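Local coordinates for protein beta-d-glucoside glucohydrolase (Hypocrea jecorina, PDB 3ZZ1) that probably hydrolyses terminal, non-reducing beta-D-glucosyl residues with release of beta-D-glucose, as a secreted family 3 beta-glucosidase of cellulose breakdown, at residues P77-W85 / W127-L136; R91-K102 / Q143-V153. One frame throughout, in Å; residues are numbered along the deposited sequence.

Contact 1 of 2, residues P77-W85 / W127-L136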
loop_
_atom_site.group_PDB
_atom_site.type_symbol
_atom_site.label_atom_id
_atom_site.label_comp_id
_atom_site.label_asym_id
_atom_site.label_seq_id
_atom_site.Cartn_x
_atom_site.Cartn_y
_atom_site.Cartn_z
ATOM N N PRO A 77 5.674 6.150 -0.271
ATOM C CA PRO A 77 4.533 5.339 -0.688
ATOM C C PRO A 77 4.330 4.136 0.231
ATOM O O PRO A 77 5.283 3.668 0.867
ATOM C CB PRO A 77 4.954 4.856 -2.070
ATOM C CG PRO A 77 5.772 5.976 -2.601
ATOM C CD PRO A 77 6.519 6.529 -1.421
ATOM N N GLY A 78 3.099 3.645 0.288
ATOM C CA GLY A 78 2.771 2.454 1.069
ATOM C C GLY A 78 3.648 1.244 0.777
ATOM O O GLY A 78 3.953 0.465 1.684
ATOM N N VAL A 79 4.062 1.085 -0.481
ATOM C CA VAL A 79 4.878 -0.075 -0.873
ATOM C C VAL A 79 6.228 -0.095 -0.134
ATOM O O VAL A 79 6.709 -1.162 0.274
ATOM C CB VAL A 79 5.040 -0.204 -2.424
ATOM C CG1 VAL A 79 5.984 0.862 -2.994
ATOM C CG2 VAL A 79 5.509 -1.609 -2.812
ATOM N N GLN A 80 6.807 1.090 0.065
ATOM C CA GLN A 80 8.064 1.219 0.801
ATOM C C GLN A 80 7.872 0.876 2.279
ATOM O O GLN A 80 8.714 0.200 2.878
ATOM C CB GLN A 80 8.655 2.622 0.638
ATOM C CG GLN A 80 10.141 2.721 0.991
ATOM C CD GLN A 80 11.044 2.004 -0.007
ATOM O OE1 GLN A 80 10.579 1.462 -1.009
ATOM N NE2 GLN A 80 12.344 2.012 0.261
ATOM N N ALA A 81 6.758 1.334 2.852
ATOM C CA ALA A 81 6.405 1.017 4.238
ATOM C C ALA A 81 6.234 -0.492 4.455
ATOM O O ALA A 81 6.729 -1.043 5.439
ATOM C CB ALA A 81 5.151 1.780 4.663
ATOM N N ALA A 82 5.547 -1.157 3.531
ATOM C CA ALA A 82 5.408 -2.614 3.586
ATOM C C ALA A 82 6.745 -3.332 3.369
ATOM O O ALA A 82 6.973 -4.402 3.932
ATOM C CB ALA A 82 4.388 -3.086 2.579
ATOM N N SER A 83 7.624 -2.733 2.564
ATOM C CA SER A 83 8.956 -3.298 2.309
ATOM C C SER A 83 9.860 -3.314 3.544
ATOM O O SER A 83 10.862 -4.035 3.575
ATOM C CB SER A 83 9.646 -2.570 1.149
ATOM O OG SER A 83 8.997 -2.849 -0.088
ATOM N N THR A 84 9.508 -2.519 4.554
ATOM C CA THR A 84 10.210 -2.550 5.838
ATOM C C THR A 84 9.811 -3.781 6.653
ATOM O O THR A 84 10.590 -4.256 7.488
ATOM C CB THR A 84 9.940 -1.288 6.702
ATOM O OG1 THR A 84 8.585 -1.296 7.163
ATOM C CG2 THR A 84 10.215 -0.006 5.924
ATOM N N TRP A 85 8.600 -4.288 6.404
ATOM C CA TRP A 85 8.013 -5.377 7.196
ATOM C C TRP A 85 8.027 -5.016 8.690
ATOM O O TRP A 85 8.146 -5.882 9.556
ATOM C CB TRP A 85 8.748 -6.707 6.943
ATOM C CG TRP A 85 8.636 -7.236 5.529
ATOM C CD1 TRP A 85 9.216 -6.716 4.406
ATOM C CD2 TRP A 85 7.902 -8.395 5.102
ATOM N NE1 TRP A 85 8.883 -7.474 3.305
ATOM C CE2 TRP A 85 8.078 -8.510 3.705
ATOM C CE3 TRP A 85 7.112 -9.346 5.767
ATOM C CZ2 TRP A 85 7.490 -9.543 2.954
ATOM C CZ3 TRP A 85 6.525 -10.375 5.018
ATOM C CH2 TRP A 85 6.721 -10.462 3.625
ATOM N N TRP A 127 2.048 0.558 -6.310
ATOM C CA TRP A 127 2.983 1.201 -5.381
ATOM C C TRP A 127 2.307 1.968 -4.240
ATOM O O TRP A 127 2.927 2.205 -3.201
ATOM C CB TRP A 127 3.934 2.137 -6.148
ATOM C CG TRP A 127 3.220 3.234 -6.887
ATOM C CD1 TRP A 127 2.712 3.168 -8.155
ATOM C CD2 TRP A 127 2.920 4.549 -6.403
ATOM N NE1 TRP A 127 2.118 4.360 -8.490
ATOM C CE2 TRP A 127 2.232 5.225 -7.433
ATOM C CE3 TRP A 127 3.169 5.224 -5.199
ATOM C CZ2 TRP A 127 1.785 6.541 -7.296
ATOM C CZ3 TRP A 127 2.729 6.533 -5.066
ATOM C CH2 TRP A 127 2.046 7.178 -6.108
ATOM N N GLU A 128 1.050 2.373 -4.437
ATOM C CA GLU A 128 0.299 3.088 -3.397
ATOM C C GLU A 128 -0.145 2.160 -2.273
ATOM O O GLU A 128 -0.360 2.604 -1.142
ATOM C CB GLU A 128 -0.919 3.796 -3.978
ATOM C CG GLU A 128 -0.594 4.899 -4.950
ATOM C CD GLU A 128 -1.749 5.853 -5.135
ATOM O OE1 GLU A 128 -2.087 6.571 -4.164
ATOM O OE2 GLU A 128 -2.309 5.892 -6.252
ATOM N N GLY A 129 -0.284 0.875 -2.602
ATOM C CA GLY A 129 -0.680 -0.147 -1.647
ATOM C C GLY A 129 0.483 -0.686 -0.838
ATOM O O GLY A 129 1.451 0.023 -0.577
ATOM N N PHE A 130 0.389 -1.950 -0.441
ATOM C CA PHE A 130 1.372 -2.543 0.470
ATOM C C PHE A 130 1.964 -3.860 -0.032
ATOM O O PHE A 130 2.358 -4.711 0.768
ATOM C CB PHE A 130 0.752 -2.749 1.857
ATOM C CG PHE A 130 0.363 -1.471 2.548
ATOM C CD1 PHE A 130 1.338 -0.608 3.051
ATOM C CD2 PHE A 130 -0.978 -1.140 2.718
ATOM C CE1 PHE A 130 0.980 0.572 3.698
ATOM C CE2 PHE A 130 -1.347 0.035 3.364
ATOM C CZ PHE A 130 -0.363 0.898 3.857
ATOM N N GLY A 131 2.039 -4.018 -1.350
ATOM C CA GLY A 131 2.496 -5.279 -1.944
ATOM C C GLY A 131 1.352 -6.218 -2.297
ATOM O O GLY A 131 0.180 -5.868 -2.136
ATOM N N VAL A 132 1.709 -7.422 -2.743
ATOM C CA VAL A 132 0.782 -8.374 -3.370
ATOM C C VAL A 132 0.048 -9.305 -2.400
ATOM O O VAL A 132 -0.860 -10.042 -2.807
ATOM C CB VAL A 132 1.524 -9.287 -4.388
ATOM C CG1 VAL A 132 2.185 -8.467 -5.484
ATOM C CG2 VAL A 132 2.557 -10.152 -3.678
ATOM N N ASP A 133 0.456 -9.291 -1.135
ATOM C CA ASP A 133 -0.028 -10.278 -0.175
ATOM C C ASP A 133 -1.162 -9.713 0.676
ATOM O O ASP A 133 -1.000 -8.671 1.303
ATOM C CB ASP A 133 1.125 -10.777 0.704
ATOM C CG ASP A 133 0.674 -11.775 1.749
ATOM O OD1 ASP A 133 0.525 -12.973 1.428
ATOM O OD2 ASP A 133 0.472 -11.355 2.900
ATOM N N PRO A 134 -2.310 -10.415 0.710
ATOM C CA PRO A 134 -3.482 -9.935 1.437
ATOM C C PRO A 134 -3.247 -9.878 2.949
ATOM O O PRO A 134 -3.735 -8.963 3.605
ATOM C CB PRO A 134 -4.559 -10.969 1.091
ATOM C CG PRO A 134 -3.807 -12.204 0.788
ATOM C CD PRO A 134 -2.519 -11.768 0.162
ATOM N N TYR A 135 -2.493 -10.838 3.489
ATOM C CA TYR A 135 -2.171 -10.834 4.916
ATOM C C TYR A 135 -1.337 -9.607 5.296
ATOM O O TYR A 135 -1.740 -8.837 6.169
ATOM C CB TYR A 135 -1.478 -12.133 5.360
ATOM C CG TYR A 135 -1.081 -12.115 6.821
ATOM C CD1 TYR A 135 0.156 -11.591 7.227
ATOM C CD2 TYR A 135 -1.947 -12.594 7.804
ATOM C CE1 TYR A 135 0.515 -11.553 8.579
ATOM C CE2 TYR A 135 -1.596 -12.563 9.153
ATOM C CZ TYR A 135 -0.368 -12.041 9.532
ATOM O OH TYR A 135 -0.025 -12.012 10.864
ATOM N N LEU A 136 -0.193 -9.430 4.632
ATOM C CA LEU A 136 0.690 -8.283 4.878
ATOM C C LEU A 136 -0.024 -6.952 4.653
ATOM O O LEU A 136 0.030 -6.072 5.503
ATOM C CB LEU A 136 1.959 -8.357 4.011
ATOM C CG LEU A 136 2.869 -7.117 3.923
ATOM C CD1 LEU A 136 3.394 -6.694 5.290
ATOM C CD2 LEU A 136 4.032 -7.335 2.952
HETATM O O HOH W 1 0.977 5.156 -0.805
#
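Trp127 meets Pro77 and Val79 with its ring and its backbone carbonyl. Pro77 CB sits at the edge of the indole, near the ring plane, 3.6 Å from Trp127 CE3. The ring is placed there by a chi1 of 60°, which sets Trp127 CG between its own N and carbonyl carbon. Trp127 O accepts a hydrogen bond of 3.2 Å from Val79 N, which lies 32° out of the carbonyl plane. Glu128 works through its backbone: Glu128 O and Gly78 N share one water, while its carboxylate forms a salt bridge with Arg125. A side chain on Gly78 would run into Glu128 O and Gly129 O.

The 3-10 turn at Trp127-Glu128 and the loop after it thus close over the N-terminal turn of helix 78-83, whose first N-H groups lack helical acceptors. Both segments belong to the family 3 N-terminal domain, a member of the TIM-barrel clan.

Phe130 turns a ring edge to Ala81 and Ala82. Gly78 O approaches the ring obliquely, 3.1 Å from Phe130 CD1. Ala82 CB also packs 3.7 Å from Phe130 CB. Gly131 has a positive phi, and a side chain there would press on Phe130 O. Asp133 caps helix 134-150: its OD2 takes a nearly straight bond (174°) from Leu136 N at 2.7 Å. Asp133 OD1 accepts from Tyr559 OH. Leu136 CD2 then lies over one face of Trp85, 4.1 Å from the centroid of its six-membered ring, a CH-pi contact. Trp85 NE1 donates to Lys527 O, and Phe654 of strand 650-659 meets the indole edge-to-face.

Contact 2 of 2, residues R91-K102 / Q143-V153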
loop_
_atom_site.group_PDB
_atom_site.type_symbol
_atom_site.label_atom_id
_atom_site.label_comp_id
_atom_site.label_asym_id
_atom_site.label_seq_id
_atom_site.Cartn_x
_atom_site.Cartn_y
_atom_site.Cartn_z
ATOM N N ARG A 91 2.784 1.894 11.569
ATOM C CA ARG A 91 1.847 2.623 12.436
ATOM C C ARG A 91 2.258 4.090 12.590
ATOM O O ARG A 91 1.413 4.992 12.512
ATOM C CB ARG A 91 1.713 1.971 13.815
ATOM C CG ARG A 91 0.477 2.456 14.575
ATOM C CD ARG A 91 0.602 2.348 16.087
ATOM N NE ARG A 91 -0.565 2.961 16.732
ATOM C CZ ARG A 91 -0.629 4.221 17.169
ATOM N NH1 ARG A 91 0.419 5.036 17.064
ATOM N NH2 ARG A 91 -1.747 4.667 17.724
ATOM N N GLU A 92 3.554 4.318 12.804
ATOM C CA GLU A 92 4.088 5.670 12.969
ATOM C C GLU A 92 3.811 6.545 11.746
ATOM O O GLU A 92 3.417 7.710 11.885
ATOM C CB GLU A 92 5.593 5.634 13.281
ATOM C CG GLU A 92 6.248 7.001 13.309
ATOM C CD GLU A 92 7.722 6.929 13.645
ATOM O OE1 GLU A 92 8.049 6.854 14.845
ATOM O OE2 GLU A 92 8.548 6.920 12.709
ATOM N N ARG A 93 4.021 5.976 10.559
ATOM C CA ARG A 93 3.700 6.644 9.298
ATOM C C ARG A 93 2.246 7.130 9.301
ATOM O O ARG A 93 1.964 8.274 8.940
ATOM C CB ARG A 93 3.964 5.705 8.115
ATOM C CG ARG A 93 3.786 6.326 6.728
ATOM C CD ARG A 93 4.191 5.330 5.631
ATOM N NE ARG A 93 3.744 5.711 4.282
ATOM C CZ ARG A 93 2.510 5.526 3.809
ATOM N NH1 ARG A 93 1.567 4.988 4.575
ATOM N NH2 ARG A 93 2.208 5.900 2.572
ATOM N N GLY A 94 1.337 6.261 9.729
ATOM C CA GLY A 94 -0.078 6.615 9.863
ATOM C C GLY A 94 -0.313 7.743 10.854
ATOM O O GLY A 94 -1.041 8.692 10.557
ATOM N N GLN A 95 0.312 7.643 12.028
ATOM C CA GLN A 95 0.213 8.674 13.066
ATOM C C GLN A 95 0.705 10.034 12.572
ATOM O O GLN A 95 0.053 11.063 12.787
ATOM C CB GLN A 95 0.992 8.261 14.323
ATOM C CG GLN A 95 0.937 9.298 15.465
ATOM C CD GLN A 95 1.933 9.017 16.582
ATOM O OE1 GLN A 95 2.742 9.877 16.941
ATOM N NE2 GLN A 95 1.882 7.808 17.130
ATOM N N PHE A 96 1.853 10.020 11.906
ATOM C CA PHE A 96 2.483 11.240 11.416
ATOM C C PHE A 96 1.640 11.875 10.304
ATOM O O PHE A 96 1.449 13.091 10.291
ATOM C CB PHE A 96 3.917 10.948 10.956
ATOM C CG PHE A 96 4.914 10.781 12.086
ATOM C CD1 PHE A 96 4.500 10.671 13.415
ATOM C CD2 PHE A 96 6.275 10.717 11.811
ATOM C CE1 PHE A 96 5.427 10.516 14.452
ATOM C CE2 PHE A 96 7.216 10.563 12.839
ATOM C CZ PHE A 96 6.790 10.467 14.162
ATOM N N ILE A 97 1.124 11.047 9.394
ATOM C CA ILE A 97 0.169 11.499 8.371
ATOM C C ILE A 97 -1.069 12.104 9.034
ATOM O O ILE A 97 -1.515 13.185 8.655
ATOM C CB ILE A 97 -0.236 10.357 7.388
ATOM C CG1 ILE A 97 0.906 10.074 6.406
ATOM C CG2 ILE A 97 -1.511 10.713 6.613
ATOM C CD1 ILE A 97 0.783 8.775 5.642
ATOM N N GLY A 98 -1.605 11.401 10.030
ATOM C CA GLY A 98 -2.746 11.886 10.806
ATOM C C GLY A 98 -2.497 13.258 11.404
ATOM O O GLY A 98 -3.337 14.157 11.286
ATOM N N GLU A 99 -1.332 13.419 12.034
ATOM C CA GLU A 99 -0.942 14.692 12.656
ATOM C C GLU A 99 -0.951 15.856 11.668
ATOM O O GLU A 99 -1.473 16.933 11.974
ATOM C CB GLU A 99 0.430 14.576 13.326
ATOM C CG GLU A 99 0.384 13.888 14.682
ATOM C CD GLU A 99 1.759 13.632 15.278
ATOM O OE1 GLU A 99 2.737 14.286 14.858
ATOM O OE2 GLU A 99 1.860 12.776 16.180
ATOM N N GLU A 100 -0.388 15.624 10.484
ATOM C CA GLU A 100 -0.298 16.654 9.445
ATOM C C GLU A 100 -1.658 16.988 8.844
ATOM O O GLU A 100 -1.945 18.151 8.565
ATOM C CB GLU A 100 0.691 16.241 8.351
ATOM C CG GLU A 100 2.089 15.991 8.896
ATOM C CD GLU A 100 3.201 16.209 7.888
ATOM O OE1 GLU A 100 2.907 16.479 6.709
ATOM O OE2 GLU A 100 4.384 16.109 8.292
ATOM N N VAL A 101 -2.488 15.963 8.661
ATOM C CA VAL A 101 -3.839 16.134 8.124
ATOM C C VAL A 101 -4.703 16.996 9.051
ATOM O O VAL A 101 -5.322 17.964 8.593
ATOM C CB VAL A 101 -4.515 14.769 7.830
ATOM C CG1 VAL A 101 -5.951 14.956 7.385
ATOM C CG2 VAL A 101 -3.729 14.008 6.763
ATOM N N LYS A 102 -4.724 16.660 10.343
ATOM C CA LYS A 102 -5.476 17.429 11.335
ATOM C C LYS A 102 -4.925 18.847 11.441
ATOM O O LYS A 102 -5.687 19.821 11.456
ATOM C CB LYS A 102 -5.441 16.733 12.700
ATOM C CG LYS A 102 -6.304 17.390 13.771
ATOM C CD LYS A 102 -6.590 16.422 14.907
ATOM C CE LYS A 102 -7.291 17.114 16.066
ATOM N NZ LYS A 102 -6.347 17.928 16.878
ATOM N N GLN A 143 -2.610 -1.323 10.828
ATOM C CA GLN A 143 -1.619 -0.527 11.555
ATOM C C GLN A 143 -1.667 0.944 11.142
ATOM O O GLN A 143 -1.540 1.831 11.986
ATOM C CB GLN A 143 -0.200 -1.093 11.383
ATOM C CG GLN A 143 0.044 -2.469 12.033
ATOM C CD GLN A 143 0.182 -2.436 13.561
ATOM O OE1 GLN A 143 0.042 -3.470 14.216
ATOM N NE2 GLN A 143 0.461 -1.258 14.129
ATOM N N THR A 144 -1.862 1.194 9.848
ATOM C CA THR A 144 -1.868 2.557 9.298
ATOM C C THR A 144 -3.111 3.324 9.743
ATOM O O THR A 144 -3.039 4.511 10.064
ATOM C CB THR A 144 -1.784 2.546 7.749
ATOM O OG1 THR A 144 -0.642 1.784 7.342
ATOM C CG2 THR A 144 -1.674 3.957 7.177
ATOM N N ILE A 145 -4.243 2.630 9.762
ATOM C CA ILE A 145 -5.522 3.227 10.135
ATOM C C ILE A 145 -5.584 3.497 11.637
ATOM O O ILE A 145 -6.070 4.543 12.051
ATOM C CB ILE A 145 -6.710 2.365 9.633
ATOM C CG1 ILE A 145 -6.880 2.573 8.125
ATOM C CG2 ILE A 145 -8.005 2.697 10.365
ATOM C CD1 ILE A 145 -7.550 1.429 7.413
ATOM N N ASN A 146 -5.072 2.565 12.443
ATOM C CA ASN A 146 -4.886 2.815 13.876
ATOM C C ASN A 146 -4.079 4.102 14.080
ATOM O O ASN A 146 -4.476 4.976 14.850
ATOM C CB ASN A 146 -4.193 1.628 14.558
ATOM C CG ASN A 146 -4.034 1.823 16.066
ATOM O OD1 ASN A 146 -2.937 2.111 16.560
ATOM N ND2 ASN A 146 -5.134 1.666 16.806
ATOM N N GLY A 147 -2.971 4.218 13.352
ATOM C CA GLY A 147 -2.109 5.393 13.412
ATOM C C GLY A 147 -2.816 6.688 13.046
ATOM O O GLY A 147 -2.824 7.634 13.837
ATOM N N ILE A 148 -3.406 6.727 11.850
ATOM C CA ILE A 148 -4.129 7.909 11.372
ATOM C C ILE A 148 -5.234 8.305 12.353
ATOM O O ILE A 148 -5.296 9.457 12.794
ATOM C CB ILE A 148 -4.743 7.702 9.957
ATOM C CG1 ILE A 148 -3.650 7.487 8.907
ATOM C CG2 ILE A 148 -5.623 8.899 9.553
ATOM C CD1 ILE A 148 -4.157 6.819 7.623
ATOM N N GLN A 149 -6.089 7.346 12.703
ATOM C CA GLN A 149 -7.298 7.650 13.481
ATOM C C GLN A 149 -7.054 7.904 14.970
ATOM O O GLN A 149 -7.900 8.491 15.644
ATOM C CB GLN A 149 -8.386 6.593 13.242
ATOM C CG GLN A 149 -8.785 6.478 11.762
ATOM C CD GLN A 149 -10.083 5.715 11.521
ATOM O OE1 GLN A 149 -10.560 4.968 12.378
ATOM N NE2 GLN A 149 -10.653 5.898 10.337
ATOM N N SER A 150 -5.890 7.505 15.476
ATOM C CA SER A 150 -5.518 7.809 16.865
ATOM C C SER A 150 -5.353 9.317 17.071
ATOM O O SER A 150 -5.447 9.812 18.196
ATOM C CB SER A 150 -4.213 7.111 17.241
ATOM O OG SER A 150 -3.111 7.763 16.631
ATOM N N VAL A 151 -5.095 10.022 15.970
ATOM C CA VAL A 151 -4.886 11.467 15.957
ATOM C C VAL A 151 -6.224 12.207 15.889
ATOM O O VAL A 151 -6.309 13.388 16.227
ATOM C CB VAL A 151 -3.979 11.880 14.760
ATOM C CG1 VAL A 151 -3.854 13.403 14.649
ATOM C CG2 VAL A 151 -2.608 11.238 14.895
ATOM N N GLY A 152 -7.267 11.505 15.460
ATOM C CA GLY A 152 -8.602 12.087 15.377
ATOM C C GLY A 152 -8.931 12.510 13.960
ATOM O O GLY A 152 -9.648 13.492 13.738
ATOM N N VAL A 153 -8.395 11.754 13.006
ATOM C CA VAL A 153 -8.602 11.992 11.584
ATOM C C VAL A 153 -9.317 10.782 11.006
ATOM O O VAL A 153 -9.075 9.657 11.445
ATOM C CB VAL A 153 -7.241 12.203 10.854
ATOM C CG1 VAL A 153 -7.426 12.344 9.338
ATOM C CG2 VAL A 153 -6.517 13.413 11.421
HETATM O O HOH W 2 1.722 3.428 7.001
#
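Arg91 reaches across to Asn146 at the start of the contact. Its CG stands anti to the backbone N (chi1 -164°), and the chain runs extended to NE. Asn146 OD1 accepts from Arg91 NE in the carbonyl plane; the modelled 2.5 Å is short, so the exact length is doubtful. A weak bond of 3.1 Å joins Arg91 NH2 to the same Asn146 OD1. The two flat groups are turned 63° apart. One face of the guanidinium is covered by Gly147 CA, and the whole side chain is a knob among Gln143, Asn146, Gly147 and Ser150. Replacing Arg91 with an alanine would probably leave Asn146 OD1 without its donors and open a gap above Gly147. A second polar link is a water that accepts from Arg93 NH1 and donates to Thr144 OG1. Thr144 OG1 is also hydrogen-bonded to Ala140 O, one turn back in its helix.

Backbone meets backbone in the middle. Gly94 and Gly98 are spaced as GxxxG. Gly147 packs against the backbone at Gly94 and Gln95, while Gly98 faces Ile148 and Val151. A CB on any of the three glycines would clash. The axes therefore come within 6.4 Å, crossing at -31°. CA-H...O contacts follow: Gly94 O lies 3.3 Å from Ile148 CA, and Gly147 O lies 3.3 Å from Gln95 CA.

Apolar packing fills the C-terminal end. Val151 CG1 and CG2 rest on the backbone from Gln95 to Glu99. Val101 CG1 touches Val153 CG1 at 3.6 Å.

The two helices run roughly parallel and lead to the neighbouring parallel strands 108-109 and 154-160, with helix 134-150 in the beta-alpha-beta connection between them. Ile148 touches Ala155 of strand 154-160. Arg93 donates to Thr76 O and packs on helix 320-329.

How the contacts relate
The contact centres lie about 17 Å apart. Helix 134-150 serves both: contact 1 uses its N-terminal turn and contact 2 its C-terminal half. Helix 78-83 of contact 1 comes just before helix 87-103 of contact 2 in the chain, and the segments of the two contacts alternate. The contacts also touch directly. Arg93 NH2 packs 3.3 Å from Gly78 N, and Arg93 CD lies 3.8 Å from Ala81 CB. Phe130 CZ lies 3.6 Å from Thr144 OG1. A glycerol, probably from the crystallisation liquor, sits about 6 Å from the Gln143 side chain; it is not evidence of a substrate site.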